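Local atomic coordinates of cellulase (Bacteroides salanitronis, PDB entry 6WQY), a protein that probably hydrolyses internal beta-1,4 linkages of cellulose and related plant polysaccharides, as a broad-specificity GH5_4 endoglucanase whose catalytic domain forms this chain. Residues A59-D65 and Y107-L113; G71-V75 and L113-I117; L33-N39 and P342-G348; Q40-H44 and I77-L82. One frame throughout, in Å; residues are numbered along the deposited sequence.

Interaction 1 (A59-D65 and Y107-L113)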
loop_
_atom_site.group_PDB
_atom_site.type_symbol
_atom_site.label_atom_id
_atom_site.label_comp_id
_atom_site.label_asym_id
_atom_site.label_seq_id
_atom_site.Cartn_x
_atom_site.Cartn_y
_atom_site.Cartn_z
ATOM N N ALA A 59 -0.953 -16.733 7.690
ATOM C CA ALA A 59 0.430 -16.334 7.443
ATOM C C ALA A 59 1.331 -16.788 8.583
ATOM O O ALA A 59 0.897 -16.906 9.734
ATOM C CB ALA A 59 0.519 -14.819 7.271
ATOM N N THR A 60 2.612 -17.011 8.258
ATOM C CA THR A 60 3.566 -17.605 9.181
ATOM C C THR A 60 4.916 -16.901 9.101
ATOM O O THR A 60 5.224 -16.198 8.137
ATOM C CB THR A 60 3.823 -19.063 8.792
ATOM O OG1 THR A 60 4.356 -19.054 7.450
ATOM C CG2 THR A 60 2.555 -19.893 8.862
ATOM N N GLN A 61 5.749 -17.164 10.114
ATOM C CA GLN A 61 7.143 -16.741 10.046
ATOM C C GLN A 61 7.826 -17.295 8.806
ATOM O O GLN A 61 8.661 -16.623 8.194
ATOM C CB GLN A 61 7.892 -17.190 11.302
ATOM C CG GLN A 61 9.320 -16.692 11.363
ATOM C CD GLN A 61 9.372 -15.193 11.528
ATOM O OE1 GLN A 61 8.925 -14.656 12.536
ATOM N NE2 GLN A 61 9.851 -14.502 10.513
ATOM N N ALA A 62 7.496 -18.529 8.422
ATOM C CA ALA A 62 8.135 -19.142 7.267
ATOM C C ALA A 62 7.940 -18.303 6.011
ATOM O O ALA A 62 8.846 -18.199 5.177
ATOM C CB ALA A 62 7.614 -20.561 7.049
ATOM N N LEU A 63 6.762 -17.705 5.841
ATOM C CA LEU A 63 6.543 -16.821 4.697
ATOM C C LEU A 63 7.504 -15.641 4.735
ATOM O O LEU A 63 8.140 -15.309 3.733
ATOM C CB LEU A 63 5.099 -16.315 4.668
ATOM C CG LEU A 63 4.859 -15.178 3.667
ATOM C CD1 LEU A 63 5.034 -15.635 2.220
ATOM C CD2 LEU A 63 3.510 -14.542 3.905
ATOM N N PHE A 64 7.596 -14.969 5.879
ATOM C CA PHE A 64 8.423 -13.768 5.966
ATOM C C PHE A 64 9.895 -14.092 5.807
ATOM O O PHE A 64 10.632 -13.323 5.180
ATOM C CB PHE A 64 8.077 -13.001 7.240
ATOM C CG PHE A 64 6.770 -12.270 7.128
ATOM C CD1 PHE A 64 5.565 -12.927 7.292
ATOM C CD2 PHE A 64 6.750 -10.923 6.812
ATOM C CE1 PHE A 64 4.367 -12.245 7.143
ATOM C CE2 PHE A 64 5.572 -10.235 6.682
ATOM C CZ PHE A 64 4.375 -10.896 6.842
ATOM N N ASP A 65 10.336 -15.239 6.321
ATOM C CA ASP A 65 11.704 -15.666 6.083
ATOM C C ASP A 65 11.952 -15.853 4.593
ATOM O O ASP A 65 13.011 -15.480 4.072
ATOM C CB ASP A 65 11.961 -16.982 6.811
ATOM C CG ASP A 65 12.020 -16.847 8.318
ATOM O OD1 ASP A 65 12.059 -15.723 8.851
ATOM O OD2 ASP A 65 12.042 -17.907 8.988
ATOM N N TYR A 107 6.634 -11.172 12.586
ATOM C CA TYR A 107 7.273 -12.010 11.580
ATOM C C TYR A 107 8.167 -11.159 10.689
ATOM O O TYR A 107 9.289 -11.547 10.358
ATOM C CB TYR A 107 6.237 -12.685 10.680
ATOM C CG TYR A 107 5.238 -13.617 11.313
ATOM C CD1 TYR A 107 5.487 -14.292 12.499
ATOM C CD2 TYR A 107 4.013 -13.818 10.698
ATOM C CE1 TYR A 107 4.530 -15.148 13.049
ATOM C CE2 TYR A 107 3.072 -14.660 11.224
ATOM C CZ TYR A 107 3.318 -15.317 12.399
ATOM O OH TYR A 107 2.337 -16.152 12.916
ATOM N N ALA A 108 7.666 -9.998 10.267
ATOM C CA ALA A 108 8.466 -9.109 9.432
ATOM C C ALA A 108 9.696 -8.630 10.186
ATOM O O ALA A 108 10.810 -8.640 9.649
ATOM C CB ALA A 108 7.620 -7.920 8.984
ATOM N N GLU A 109 9.517 -8.234 11.441
ATOM C CA GLU A 109 10.624 -7.740 12.235
ATOM C C GLU A 109 11.705 -8.804 12.357
ATOM O O GLU A 109 12.889 -8.530 12.145
ATOM C CB GLU A 109 10.122 -7.346 13.619
ATOM C CG GLU A 109 11.157 -6.595 14.432
ATOM C CD GLU A 109 10.660 -6.190 15.803
ATOM O OE1 GLU A 109 9.597 -6.686 16.224
ATOM O OE2 GLU A 109 11.335 -5.374 16.454
ATOM N N SER A 110 11.302 -10.030 12.704
ATOM C CA SER A 110 12.235 -11.136 12.892
ATOM C C SER A 110 13.032 -11.404 11.627
ATOM O O SER A 110 14.222 -11.729 11.688
ATOM C CB SER A 110 11.444 -12.384 13.297
ATOM O OG SER A 110 12.287 -13.528 13.321
ATOM N N ALA A 111 12.383 -11.310 10.473
ATOM C CA ALA A 111 13.016 -11.563 9.188
ATOM C C ALA A 111 13.826 -10.393 8.667
ATOM O O ALA A 111 14.402 -10.505 7.576
ATOM C CB ALA A 111 11.961 -11.980 8.164
ATOM N N GLY A 112 13.903 -9.286 9.400
ATOM C CA GLY A 112 14.702 -8.162 8.958
ATOM C C GLY A 112 14.056 -7.336 7.875
ATOM O O GLY A 112 14.762 -6.724 7.069
ATOM N N LEU A 113 12.733 -7.306 7.830
ATOM C CA LEU A 113 11.976 -6.552 6.847
ATOM C C LEU A 113 11.357 -5.321 7.493
ATOM O O LEU A 113 11.023 -5.322 8.684
ATOM C CB LEU A 113 10.867 -7.434 6.273
ATOM C CG LEU A 113 11.339 -8.695 5.554
ATOM C CD1 LEU A 113 10.222 -9.706 5.422
ATOM C CD2 LEU A 113 11.891 -8.333 4.181
HETATM O O HOH W 1 13.183 -15.110 11.256
#
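Gln61 turns CG anti to its own N (chi1 -175°) and then bends at chi2 (67°), which folds its amide back against Tyr107. Tyr107 instead sets CG anti to its carbonyl carbon, and its ring lies along the start of the other helix. The two belong to helix 61-70 and helix 95-110, neighbours in the outer layer of the TIM barrel. Gln61 NE2 donates to Tyr107 O at 3.0 Å in a fairly straight bond (162°), with the oxygen close to the amide plane. Tyr107 O also accepts from Ala111 N, four residues on, so two donors hold it. One face of the Tyr107 ring is covered by backbone: Gln61 N sits over its centre and Thr60 C toward the rim. The phenol OH bonds to Arg100, which also binds Ala59 O. Deeper in, the Phe64 ring packs against residues 107-113 of the other segment. Tyr107 CB covers one face of it, 3.5 Å from Phe64 CD1, while Leu113 CD1 meets its edge 3.9 Å from Phe64 CD2. Thr60 is the N-cap of helix 61-70, with Leu63 N donating to Thr60 OG1, which also bonds to Ala363 O; a Schellman motif at Gly112 ends the other helix. Gln61 NE2 has a second acceptor in Asp65 OD1 at 3.0 Å, an oxygen it meets from above the carboxylate plane.

Interaction 2 (G71-V75 and L113-I117)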
loop_
_atom_site.group_PDB
_atom_site.type_symbol
_atom_site.label_atom_id
_atom_site.label_comp_id
_atom_site.label_asym_id
_atom_site.label_seq_id
_atom_site.Cartn_x
_atom_site.Cartn_y
_atom_site.Cartn_z
ATOM N N GLY A 71 14.872 -11.560 -1.317
ATOM C CA GLY A 71 15.401 -10.244 -1.571
ATOM C C GLY A 71 14.425 -9.099 -1.461
ATOM O O GLY A 71 14.784 -7.970 -1.833
ATOM N N PHE A 72 13.222 -9.334 -0.960
ATOM C CA PHE A 72 12.345 -8.215 -0.648
ATOM C C PHE A 72 12.872 -7.466 0.571
ATOM O O PHE A 72 13.537 -8.037 1.437
ATOM C CB PHE A 72 10.920 -8.721 -0.402
ATOM C CG PHE A 72 10.217 -9.125 -1.660
ATOM C CD1 PHE A 72 9.569 -8.176 -2.446
ATOM C CD2 PHE A 72 10.241 -10.442 -2.100
ATOM C CE1 PHE A 72 8.941 -8.527 -3.615
ATOM C CE2 PHE A 72 9.609 -10.796 -3.285
ATOM C CZ PHE A 72 8.963 -9.838 -4.049
ATOM N N THR A 73 12.564 -6.169 0.625
ATOM C CA THR A 73 13.011 -5.266 1.682
ATOM C C THR A 73 11.923 -4.971 2.702
ATOM O O THR A 73 12.211 -4.793 3.903
ATOM C CB THR A 73 13.436 -3.920 1.063
ATOM O OG1 THR A 73 14.204 -4.145 -0.121
ATOM C CG2 THR A 73 14.225 -3.074 2.063
ATOM N N SER A 74 10.681 -4.861 2.218
ATOM C CA SER A 74 9.582 -4.323 3.000
ATOM C C SER A 74 8.298 -5.073 2.670
ATOM O O SER A 74 8.099 -5.497 1.531
ATOM C CB SER A 74 9.372 -2.839 2.658
ATOM O OG SER A 74 10.564 -2.092 2.856
ATOM N N VAL A 75 7.404 -5.187 3.653
ATOM C CA VAL A 75 6.107 -5.827 3.450
ATOM C C VAL A 75 5.000 -4.894 3.895
ATOM O O VAL A 75 5.007 -4.409 5.036
ATOM C CB VAL A 75 6.013 -7.154 4.222
ATOM C CG1 VAL A 75 4.656 -7.785 4.041
ATOM C CG2 VAL A 75 7.093 -8.100 3.755
ATOM N N LEU A 113 12.733 -7.306 7.830
ATOM C CA LEU A 113 11.976 -6.552 6.847
ATOM C C LEU A 113 11.357 -5.321 7.493
ATOM O O LEU A 113 11.023 -5.322 8.684
ATOM C CB LEU A 113 10.867 -7.434 6.273
ATOM C CG LEU A 113 11.339 -8.695 5.554
ATOM C CD1 LEU A 113 10.222 -9.706 5.422
ATOM C CD2 LEU A 113 11.891 -8.333 4.181
ATOM N N ASN A 114 11.179 -4.268 6.697
ATOM C CA ASN A 114 10.301 -3.183 7.108
ATOM C C ASN A 114 8.852 -3.644 6.949
ATOM O O ASN A 114 8.572 -4.584 6.202
ATOM C CB ASN A 114 10.516 -1.939 6.262
ATOM C CG ASN A 114 11.937 -1.452 6.289
ATOM O OD1 ASN A 114 12.558 -1.331 7.342
ATOM N ND2 ASN A 114 12.460 -1.151 5.105
ATOM N N ALA A 115 7.926 -2.983 7.642
ATOM C CA ALA A 115 6.521 -3.369 7.622
ATOM C C ALA A 115 5.635 -2.141 7.618
ATOM O O ALA A 115 5.927 -1.165 8.314
ATOM C CB ALA A 115 6.181 -4.230 8.843
ATOM N N ILE A 116 4.532 -2.210 6.872
ATOM C CA ILE A 116 3.499 -1.179 6.888
ATOM C C ILE A 116 2.209 -1.847 7.346
ATOM O O ILE A 116 1.857 -2.899 6.816
ATOM C CB ILE A 116 3.272 -0.572 5.489
ATOM C CG1 ILE A 116 4.566 -0.004 4.899
ATOM C CG2 ILE A 116 2.179 0.499 5.554
ATOM C CD1 ILE A 116 4.409 0.524 3.485
ATOM N N ILE A 117 1.486 -1.242 8.296
ATOM C CA ILE A 117 0.130 -1.684 8.638
ATOM C C ILE A 117 -0.819 -0.514 8.384
ATOM O O ILE A 117 -0.421 0.651 8.443
ATOM C CB ILE A 117 0.000 -2.200 10.084
ATOM C CG1 ILE A 117 0.440 -1.163 11.115
ATOM C CG2 ILE A 117 0.778 -3.508 10.240
ATOM C CD1 ILE A 117 0.212 -1.581 12.553
#
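Ser74 pairs with Asn114 and Val75 with Ala115 in parallel register, where strands 74-77 and 114-118 of the TIM barrel lie side by side as the two strands of a beta-alpha-beta unit crossing over through helix 95-110. Three backbone hydrogen bonds define the pairing: Asn114 N to Thr73 O at 3.0 Å, Val75 N to Asn114 O, and Ile116 N to Val75 O. The supporting CA-H...O contacts include Ala115 CA to Val75 O, with an angle of 149° at the hydrogen. Among side chains, the polar link is on the face of Ser74 and Asn114. Asn114 ND2 donates to Ser74 OG at 3.1 Å (161°), and OG lies within 9° of the amide plane. Ser74 OG is also bonded to Leu31 O, which ties this buried pair to the chain ahead of the first strand, and Asn114 OD1 to NE2 of Gln17, a residue of the expression tag. Apolar contact lies on the Val75 side, under helix 61-70, where Val75 touches Phe64 and Leu67, and Leu113 touches Ala68. With CG2 anti to its carbonyl carbon, Val75 presents that methyl to Leu113 CD1 at 3.9 Å. The other methyl of the leucine, Leu113 CD2, packs 3.2 Å from Phe72 O.

Interaction 3 (L33-N39 and P342-G348)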
loop_
_atom_site.group_PDB
_atom_site.type_symbol
_atom_site.label_atom_id
_atom_site.label_comp_id
_atom_site.label_asym_id
_atom_site.label_seq_id
_atom_site.Cartn_x
_atom_site.Cartn_y
_atom_site.Cartn_z
ATOM N N LEU A 33 12.444 -2.871 -2.261
ATOM C CA LEU A 33 11.394 -3.543 -3.025
ATOM C C LEU A 33 10.384 -4.108 -2.047
ATOM O O LEU A 33 10.758 -4.820 -1.103
ATOM C CB LEU A 33 11.980 -4.680 -3.868
ATOM C CG LEU A 33 10.973 -5.516 -4.656
ATOM C CD1 LEU A 33 10.241 -4.676 -5.701
ATOM C CD2 LEU A 33 11.651 -6.696 -5.322
ATOM N N GLY A 34 9.105 -3.803 -2.259
ATOM C CA GLY A 34 8.063 -4.220 -1.350
ATOM C C GLY A 34 7.150 -5.309 -1.898
ATOM O O GLY A 34 7.080 -5.579 -3.088
ATOM N N TRP A 35 6.386 -5.886 -0.973
ATOM C CA TRP A 35 5.444 -6.961 -1.251
ATOM C C TRP A 35 4.265 -6.807 -0.307
ATOM O O TRP A 35 4.455 -6.533 0.878
ATOM C CB TRP A 35 6.145 -8.293 -1.041
ATOM C CG TRP A 35 5.386 -9.550 -1.359
ATOM C CD1 TRP A 35 5.382 -10.220 -2.550
ATOM C CD2 TRP A 35 4.610 -10.341 -0.452
ATOM N NE1 TRP A 35 4.656 -11.389 -2.441
ATOM C CE2 TRP A 35 4.163 -11.485 -1.162
ATOM C CE3 TRP A 35 4.271 -10.211 0.895
ATOM C CZ2 TRP A 35 3.372 -12.478 -0.563
ATOM C CZ3 TRP A 35 3.481 -11.185 1.482
ATOM C CH2 TRP A 35 3.055 -12.312 0.755
ATOM N N ASN A 36 3.052 -7.006 -0.834
ATOM C CA ASN A 36 1.835 -6.955 -0.038
ATOM C C ASN A 36 1.351 -8.341 0.357
ATOM O O ASN A 36 1.208 -9.220 -0.501
ATOM C CB ASN A 36 0.659 -6.350 -0.831
ATOM C CG ASN A 36 0.675 -4.845 -0.895
ATOM O OD1 ASN A 36 0.090 -4.176 -0.039
ATOM N ND2 ASN A 36 1.299 -4.307 -1.925
ATOM N N LEU A 37 1.039 -8.499 1.637
ATOM C CA LEU A 37 0.373 -9.691 2.173
ATOM C C LEU A 37 -1.130 -9.549 1.920
ATOM O O LEU A 37 -1.911 -9.150 2.781
ATOM C CB LEU A 37 0.682 -9.800 3.659
ATOM C CG LEU A 37 0.139 -11.036 4.369
ATOM C CD1 LEU A 37 0.812 -12.291 3.881
ATOM C CD2 LEU A 37 0.282 -10.879 5.865
ATOM N N GLY A 38 -1.541 -9.821 0.672
ATOM C CA GLY A 38 -2.898 -9.533 0.245
ATOM C C GLY A 38 -3.860 -10.697 0.444
ATOM O O GLY A 38 -3.478 -11.856 0.552
ATOM N N ASN A 39 -5.153 -10.362 0.441
ATOM C CA ASN A 39 -6.216 -11.336 0.725
ATOM C C ASN A 39 -5.914 -12.118 1.998
ATOM O O ASN A 39 -6.119 -13.327 2.077
ATOM C CB ASN A 39 -6.495 -12.259 -0.454
ATOM C CG ASN A 39 -7.297 -11.592 -1.554
ATOM O OD1 ASN A 39 -7.501 -10.397 -1.546
ATOM N ND2 ASN A 39 -7.759 -12.390 -2.513
ATOM N N PRO A 342 8.225 0.526 -4.889
ATOM C CA PRO A 342 7.004 -0.181 -5.292
ATOM C C PRO A 342 6.748 -1.409 -4.437
ATOM O O PRO A 342 7.685 -2.141 -4.087
ATOM C CB PRO A 342 7.324 -0.586 -6.733
ATOM C CG PRO A 342 8.819 -0.886 -6.688
ATOM C CD PRO A 342 9.406 0.081 -5.664
ATOM N N PHE A 343 5.466 -1.657 -4.129
ATOM C CA PHE A 343 5.024 -2.818 -3.358
ATOM C C PHE A 343 4.118 -3.672 -4.239
ATOM O O PHE A 343 3.005 -3.260 -4.583
ATOM C CB PHE A 343 4.265 -2.387 -2.098
ATOM C CG PHE A 343 5.150 -1.827 -1.004
ATOM C CD1 PHE A 343 5.770 -0.587 -1.147
ATOM C CD2 PHE A 343 5.341 -2.530 0.163
ATOM C CE1 PHE A 343 6.590 -0.085 -0.136
ATOM C CE2 PHE A 343 6.147 -2.033 1.177
ATOM C CZ PHE A 343 6.767 -0.807 1.025
ATOM N N TYR A 344 4.594 -4.859 -4.593
ATOM C CA TYR A 344 3.850 -5.779 -5.447
ATOM C C TYR A 344 2.631 -6.329 -4.711
ATOM O O TYR A 344 2.715 -6.691 -3.537
ATOM C CB TYR A 344 4.811 -6.916 -5.865
ATOM C CG TYR A 344 4.134 -7.984 -6.689
ATOM C CD1 TYR A 344 4.052 -7.888 -8.074
ATOM C CD2 TYR A 344 3.507 -9.066 -6.071
ATOM C CE1 TYR A 344 3.375 -8.839 -8.811
ATOM C CE2 TYR A 344 2.820 -10.005 -6.803
ATOM C CZ TYR A 344 2.760 -9.885 -8.173
ATOM O OH TYR A 344 2.062 -10.797 -8.935
ATOM N N TRP A 345 1.493 -6.408 -5.409
ATOM C CA TRP A 345 0.252 -6.915 -4.821
ATOM C C TRP A 345 0.171 -8.434 -4.953
ATOM O O TRP A 345 -0.044 -8.958 -6.051
ATOM C CB TRP A 345 -0.969 -6.278 -5.499
ATOM C CG TRP A 345 -2.255 -6.814 -4.938
ATOM C CD1 TRP A 345 -3.121 -7.655 -5.544
ATOM C CD2 TRP A 345 -2.764 -6.600 -3.619
ATOM N NE1 TRP A 345 -4.153 -7.978 -4.695
ATOM C CE2 TRP A 345 -3.955 -7.340 -3.498
ATOM C CE3 TRP A 345 -2.344 -5.824 -2.533
ATOM C CZ2 TRP A 345 -4.715 -7.342 -2.328
ATOM C CZ3 TRP A 345 -3.090 -5.840 -1.374
ATOM C CH2 TRP A 345 -4.263 -6.587 -1.283
ATOM N N ASP A 346 0.287 -9.141 -3.831
ATOM C CA ASP A 346 0.251 -10.610 -3.819
ATOM C C ASP A 346 -0.988 -11.070 -3.048
ATOM O O ASP A 346 -0.987 -11.174 -1.815
ATOM C CB ASP A 346 1.539 -11.192 -3.232
ATOM C CG ASP A 346 1.650 -12.684 -3.422
ATOM O OD1 ASP A 346 0.639 -13.388 -3.212
ATOM O OD2 ASP A 346 2.759 -13.159 -3.776
ATOM N N ALA A 347 -2.055 -11.397 -3.786
ATOM C CA ALA A 347 -3.297 -11.857 -3.184
ATOM C C ALA A 347 -3.244 -13.328 -2.808
ATOM O O ALA A 347 -4.212 -13.842 -2.266
ATOM C CB ALA A 347 -4.469 -11.620 -4.154
ATOM N N GLY A 348 -2.146 -14.027 -3.095
ATOM C CA GLY A 348 -2.054 -15.422 -2.703
ATOM C C GLY A 348 -3.055 -16.269 -3.456
ATOM O O GLY A 348 -3.271 -16.110 -4.666
HETATM O O HOH W 2 -6.595 -15.302 -2.645
#
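Trp35 and Asp346 meet across the seam that closes the TIM barrel, where first strand 34-37 and last strand 342-346 are parallel in sense, their axes 4.0 Å apart at closest approach. Both side chains extend anti to the backbone N (chi1 -176° for Trp35), and this carries the indole over to the carboxylate. Trp35 NE1 donates to Asp346 OD2 at 2.9 Å, but the bond is bent (131°), reaching the oxygen on its anti side and out of the carboxylate plane. His362 and Leu359 N also bind this carboxylate, while Gly348 N donates to Asp346 OD1 in an Asx turn; together these bonds fix its rotation. On the other face of the sheet, Asn36 lays CB and CG against the Trp345 ring, CB 3.5 Å from Trp345 CE3, with amide and ring planes 53° apart. Asn36 ND2 bonds weakly to Tyr344 O and more firmly to Gly308 O, and Asn36 OD1 accepts from Arg76. Two glycines make room for aromatic faces: Gly34 CA lies over the Phe343 ring, 3.8 Å from its centroid, and Gly38 CA lies over the six-membered ring of Trp345. The backbone bond from Asn36 N to Tyr344 O measures 2.7 Å. Beyond the strands, a water accepts from Asn39 ND2 at 3.1 Å and donates to Ala347 O at 2.8 Å.

Interaction 4 (Q40-H44 and I77-L82)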
loop_
_atom_site.group_PDB
_atom_site.type_symbol
_atom_site.label_atom_id
_atom_site.label_comp_id
_atom_site.label_asym_id
_atom_site.label_seq_id
_atom_site.Cartn_x
_atom_site.Cartn_y
_atom_site.Cartn_z
ATOM N N GLN A 40 -5.454 -11.403 3.018
ATOM C CA GLN A 40 -4.952 -11.987 4.261
ATOM C C GLN A 40 -5.648 -11.265 5.415
ATOM O O GLN A 40 -6.855 -11.458 5.608
ATOM C CB GLN A 40 -3.428 -11.946 4.269
ATOM C CG GLN A 40 -2.794 -12.918 5.247
ATOM C CD GLN A 40 -2.768 -14.343 4.733
ATOM O OE1 GLN A 40 -2.495 -14.599 3.567
ATOM N NE2 GLN A 40 -3.023 -15.290 5.622
ATOM N N LEU A 41 -4.951 -10.407 6.173
ATOM C CA LEU A 41 -5.643 -9.675 7.239
ATOM C C LEU A 41 -6.631 -8.654 6.688
ATOM O O LEU A 41 -7.460 -8.133 7.453
ATOM C CB LEU A 41 -4.663 -9.034 8.212
ATOM C CG LEU A 41 -3.793 -10.011 8.990
ATOM C CD1 LEU A 41 -2.803 -9.288 9.887
ATOM C CD2 LEU A 41 -4.623 -10.967 9.822
ATOM N N ASP A 42 -6.562 -8.369 5.387
ATOM C CA ASP A 42 -7.564 -7.561 4.711
ATOM C C ASP A 42 -8.861 -8.317 4.430
ATOM O O ASP A 42 -9.903 -7.674 4.206
ATOM C CB ASP A 42 -7.021 -6.955 3.399
ATOM C CG ASP A 42 -6.216 -7.935 2.539
ATOM O OD1 ASP A 42 -5.346 -8.662 3.075
ATOM O OD2 ASP A 42 -6.453 -7.949 1.297
ATOM N N ALA A 43 -8.821 -9.644 4.417
ATOM C CA ALA A 43 -9.989 -10.431 4.048
ATOM C C ALA A 43 -11.066 -10.314 5.120
ATOM O O ALA A 43 -10.779 -10.243 6.322
ATOM C CB ALA A 43 -9.603 -11.896 3.867
ATOM N N HIS A 44 -12.315 -10.316 4.677
ATOM C CA HIS A 44 -13.441 -10.227 5.593
ATOM C C HIS A 44 -14.617 -10.961 4.966
ATOM O O HIS A 44 -14.767 -10.986 3.741
ATOM C CB HIS A 44 -13.801 -8.778 5.930
ATOM C CG HIS A 44 -14.123 -7.941 4.735
ATOM N ND1 HIS A 44 -15.422 -7.628 4.380
ATOM C CD2 HIS A 44 -13.325 -7.349 3.821
ATOM C CE1 HIS A 44 -15.400 -6.878 3.292
ATOM N NE2 HIS A 44 -14.141 -6.694 2.932
ATOM N N ILE A 77 1.211 -4.872 5.031
ATOM C CA ILE A 77 0.289 -5.776 5.700
ATOM C C ILE A 77 -1.048 -5.041 5.764
ATOM O O ILE A 77 -1.340 -4.333 6.746
ATOM C CB ILE A 77 0.794 -6.119 7.115
ATOM C CG1 ILE A 77 2.190 -6.752 7.083
ATOM C CG2 ILE A 77 -0.199 -7.037 7.822
ATOM C CD1 ILE A 77 2.919 -6.706 8.410
ATOM N N PRO A 78 -1.894 -5.166 4.749
ATOM C CA PRO A 78 -3.231 -4.571 4.831
ATOM C C PRO A 78 -4.006 -5.235 5.955
ATOM O O PRO A 78 -3.976 -6.462 6.102
ATOM C CB PRO A 78 -3.842 -4.861 3.461
ATOM C CG PRO A 78 -2.979 -5.809 2.794
ATOM C CD PRO A 78 -1.650 -5.833 3.463
ATOM N N VAL A 79 -4.733 -4.427 6.738
ATOM C CA VAL A 79 -5.520 -4.955 7.850
ATOM C C VAL A 79 -6.926 -4.371 7.766
ATOM O O VAL A 79 -7.099 -3.149 7.846
ATOM C CB VAL A 79 -4.921 -4.628 9.228
ATOM C CG1 VAL A 79 -5.796 -5.254 10.319
ATOM C CG2 VAL A 79 -3.492 -5.115 9.342
ATOM N N THR A 80 -7.917 -5.248 7.634
ATOM C CA THR A 80 -9.318 -4.885 7.781
ATOM C C THR A 80 -9.728 -5.143 9.223
ATOM O O THR A 80 -9.421 -6.203 9.780
ATOM C CB THR A 80 -10.161 -5.702 6.809
ATOM O OG1 THR A 80 -9.816 -5.283 5.486
ATOM C CG2 THR A 80 -11.653 -5.512 7.037
ATOM N N TRP A 81 -10.423 -4.172 9.835
ATOM C CA TRP A 81 -10.740 -4.213 11.253
ATOM C C TRP A 81 -12.231 -4.422 11.486
ATOM O O TRP A 81 -12.682 -4.433 12.643
ATOM C CB TRP A 81 -10.263 -2.931 11.950
ATOM C CG TRP A 81 -8.791 -2.650 11.777
ATOM C CD1 TRP A 81 -8.207 -2.028 10.722
ATOM C CD2 TRP A 81 -7.721 -2.980 12.678
ATOM N NE1 TRP A 81 -6.847 -1.932 10.901
ATOM C CE2 TRP A 81 -6.527 -2.508 12.094
ATOM C CE3 TRP A 81 -7.650 -3.624 13.914
ATOM C CZ2 TRP A 81 -5.287 -2.667 12.702
ATOM C CZ3 TRP A 81 -6.413 -3.780 14.510
ATOM C CH2 TRP A 81 -5.254 -3.295 13.909
ATOM N N LEU A 82 -13.002 -4.564 10.410
ATOM C CA LEU A 82 -14.439 -4.749 10.488
ATOM C C LEU A 82 -14.780 -5.912 11.406
ATOM O O LEU A 82 -14.167 -6.978 11.361
ATOM C CB LEU A 82 -14.989 -5.021 9.082
ATOM C CG LEU A 82 -14.896 -3.853 8.099
ATOM C CD1 LEU A 82 -15.272 -4.331 6.696
ATOM C CD2 LEU A 82 -15.765 -2.708 8.532
HETATM O O HOH W 3 -2.593 -8.774 5.482
#
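Thr80 OG1 donates to Asp42 O at 2.7 Å and accepts from His121 N, so this hydroxyl is held from two loops. It stands anti to its carbonyl carbon (chi1 -67°), while the methyl, Thr80 CG2, lies 4.1 Å from His44 CB. One residue back on the partner segment, Leu41 O receives Thr80 N at 2.9 Å; the bond is nearly straight at the hydrogen (165°), although the donor stands 39° above the carbonyl plane. A water bridges the backbones, accepting from Leu41 N and donating to Pro78 O at 2.8 Å. The segments are the loops that follow strands 34-37 and 74-77 at the C-terminal ends of the barrel strands, the end where TIM-barrel enzymes carry their active sites. Residues 40-43 form a type I turn, braced by Asp42: its OD1 accepts from Gln40 N at 2.7 Å and its OD2 from Asn39 N. This carboxylate lies alongside the Pro78 ring, pointing the same way, with Asp42 OD1 3.7 Å from Pro78 CG. Leu41 similarly runs beside Ile77, and Leu41 CD1 touches Ile77 CG2 at 4.0 Å. Farther out, Leu82 CD1 sits over one face of the His44 imidazole, 4.2 Å from the ring centroid, and the rings of Trp54 and His121 also meet this histidine.

Overall arrangement
Interactions 2 and 3 belong to the barrel wall and are buried: each pairs parallel strands, and strands 34-37 and 74-77, one from each, are themselves neighbours. Interaction 3 closes the barrel and encloses the other three along the chain; residues 40-44 of interaction 4 follow directly on its segment 33-39. Interaction 1 lies in the helical layer, only partly buried, its centre about 18 Å from the centre of the chain; it shares Leu113 with interaction 2 and packs Leu63 on Leu37 of interaction 3. Interaction 4, also buried, joins loops. Backbone pairing dominates the strands, amide and aromatic packing the helices; in the loops one backbone bond is joined by a threonine hydroxyl and a bridging water.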